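Local atomic coordinates of sarcolemmal membrane-associated protein (Homo sapiens, PDB entry 6AR0), a protein that associates with the STRIPAK phosphatase-kinase core, forming an extended complex that dephosphorylates STK3 and thereby inhibits Hippo signalling. Residues Q18-Y23 and Q41-F46. Residues are numbered along the deposited sequence; the frame is centred on the assembly and turned at random.
Sequences QERHVY and QNNATF
Arg20 reaches from the edge of one sheet of the FHA beta sandwich to the carbonyls of Asn43 and Thr45, at the outermost strand of the other sheet: a polar, arginine-centred bridge between sheets. It illustrates how a single guanidinium can serve several main-chain acceptors. Arg20 NH1 donates to Asn43 O at 2.9 Å and to Thr45 O at 2.8 Å, while its NH2 adds a second bond to Thr45 O, so that both terminal nitrogens clasp one oxygen end-on. The acceptors lie close to the guanidinium plane, yet NH1 stands above both carbonyl planes and meets neither oxygen on a lone pair. A bend at chi2 (-61°) turns the arginine chain alongside Asn43 O and carries its head over the rim of one Phe46 face, with the two planes 27° apart; Phe17 packs edge-to-face with the same ring. Arg20 NE makes a weak bond to Gln18 O. Asn43 OD1 accepts from Thr45 N (3.0 Å), closing an Asx turn that probably helps set the backbone from which these carbonyls project. Farther along, His21 N donates to Gln41 O at 2.9 Å, and one water joins His21 O to Gln41 OE1 as another joins Tyr23 O to Asn42 O. Beside these bonds, Val22 CG2 packs 3.5 Å from Asn43 O. His21 NE2 donates a hydrogen bond to Glu19 OE2, which lies in the imidazole plane (2.8 Å). With Arg20 buried, its positive charge is probably stabilised by the carbonyl dipoles and by the face of the Phe46 ring, and three bonds to two oxygens should restrict rotation of its head while tying segment 41-46 to strand 20-23.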
# COMPACT_ATOMS: atom_id res chain seq x y z
N GLN A 18 5.00 3.58 -11.16
CA GLN A 18 6.28 4.24 -10.96
C GLN A 18 6.54 4.46 -9.48
O GLN A 18 5.63 4.72 -8.69
CB GLN A 18 6.34 5.56 -11.72
CG GLN A 18 6.13 5.42 -13.23
CD GLN A 18 7.12 4.45 -13.87
OE1 GLN A 18 8.34 4.61 -13.74
NE2 GLN A 18 6.60 3.45 -14.58
N GLU A 19 7.82 4.38 -9.11
CA GLU A 19 8.24 4.44 -7.72
C GLU A 19 7.67 5.67 -7.02
O GLU A 19 7.68 6.78 -7.56
CB GLU A 19 9.77 4.49 -7.69
CG GLU A 19 10.39 4.66 -6.32
CD GLU A 19 11.90 4.53 -6.38
OE1 GLU A 19 12.41 3.81 -7.27
OE2 GLU A 19 12.58 5.16 -5.55
N ARG A 20 7.21 5.47 -5.78
CA ARG A 20 6.58 6.52 -5.00
C ARG A 20 7.45 6.87 -3.80
O ARG A 20 7.97 5.98 -3.12
CB ARG A 20 5.20 6.10 -4.50
CG ARG A 20 4.30 5.52 -5.58
CD ARG A 20 4.03 6.54 -6.69
NE ARG A 20 3.18 5.97 -7.74
CZ ARG A 20 1.85 5.91 -7.69
NH1 ARG A 20 1.18 6.40 -6.66
NH2 ARG A 20 1.17 5.35 -8.68
N HIS A 21 7.61 8.17 -3.55
CA HIS A 21 8.29 8.70 -2.37
C HIS A 21 7.21 9.39 -1.54
O HIS A 21 6.88 10.54 -1.78
CB HIS A 21 9.41 9.68 -2.75
CG HIS A 21 10.55 9.03 -3.48
ND1 HIS A 21 11.64 9.74 -3.95
CD2 HIS A 21 10.75 7.74 -3.82
CE1 HIS A 21 12.47 8.90 -4.54
NE2 HIS A 21 11.96 7.68 -4.46
N VAL A 22 6.63 8.64 -0.60
CA VAL A 22 5.42 9.06 0.10
C VAL A 22 5.81 9.51 1.50
O VAL A 22 6.13 8.69 2.37
CB VAL A 22 4.38 7.92 0.17
CG1 VAL A 22 3.12 8.39 0.90
CG2 VAL A 22 4.04 7.40 -1.21
N TYR A 23 5.76 10.81 1.75
CA TYR A 23 6.03 11.35 3.07
C TYR A 23 4.81 11.18 3.97
O TYR A 23 3.66 11.31 3.53
CB TYR A 23 6.46 12.81 2.96
CG TYR A 23 7.80 12.91 2.30
CD1 TYR A 23 8.96 12.65 3.02
CD2 TYR A 23 7.92 13.25 0.95
CE1 TYR A 23 10.20 12.72 2.41
CE2 TYR A 23 9.17 13.32 0.34
CZ TYR A 23 10.29 13.07 1.08
OH TYR A 23 11.54 13.16 0.48
N GLN A 41 3.91 11.04 -7.58
CA GLN A 41 5.08 10.49 -6.89
C GLN A 41 4.89 10.49 -5.38
O GLN A 41 5.41 9.60 -4.69
CB GLN A 41 6.32 11.29 -7.24
CG GLN A 41 7.52 10.88 -6.43
CD GLN A 41 8.74 11.66 -6.83
OE1 GLN A 41 9.33 12.38 -6.02
NE2 GLN A 41 9.12 11.54 -8.08
N ASN A 42 4.24 11.51 -4.84
CA ASN A 42 4.14 11.64 -3.39
C ASN A 42 2.91 10.98 -2.82
O ASN A 42 2.58 11.26 -1.66
CB ASN A 42 4.21 13.10 -2.97
CG ASN A 42 2.98 13.89 -3.35
OD1 ASN A 42 2.23 13.49 -4.24
ND2 ASN A 42 2.76 15.01 -2.67
N ASN A 43 2.24 10.10 -3.57
CA ASN A 43 1.05 9.46 -3.03
C ASN A 43 1.03 7.97 -3.33
O ASN A 43 1.92 7.43 -4.01
CB ASN A 43 -0.24 10.20 -3.43
CG ASN A 43 -0.63 10.02 -4.89
OD1 ASN A 43 -0.42 8.96 -5.50
ND2 ASN A 43 -1.26 11.04 -5.45
N ALA A 44 0.02 7.33 -2.76
CA ALA A 44 -0.20 5.90 -2.90
C ALA A 44 -1.54 5.65 -3.58
O ALA A 44 -2.30 4.76 -3.21
CB ALA A 44 -0.08 5.19 -1.55
N THR A 45 -1.81 6.46 -4.60
CA THR A 45 -2.97 6.30 -5.47
C THR A 45 -2.51 5.61 -6.75
O THR A 45 -1.53 6.03 -7.37
CB THR A 45 -3.60 7.65 -5.79
OG1 THR A 45 -4.00 8.27 -4.56
CG2 THR A 45 -4.81 7.50 -6.71
N PHE A 46 -3.21 4.54 -7.14
CA PHE A 46 -2.76 3.69 -8.23
C PHE A 46 -3.85 3.54 -9.28
O PHE A 46 -5.02 3.29 -8.96
CB PHE A 46 -2.35 2.30 -7.73
CG PHE A 46 -1.22 2.33 -6.73
CD1 PHE A 46 0.10 2.39 -7.15
CD2 PHE A 46 -1.49 2.33 -5.37
CE1 PHE A 46 1.13 2.44 -6.22
CE2 PHE A 46 -0.46 2.38 -4.46
CZ PHE A 46 0.84 2.43 -4.88
O HOH W 1 7.92 12.73 -3.36
O HOH W 2 3.53 12.47 0.66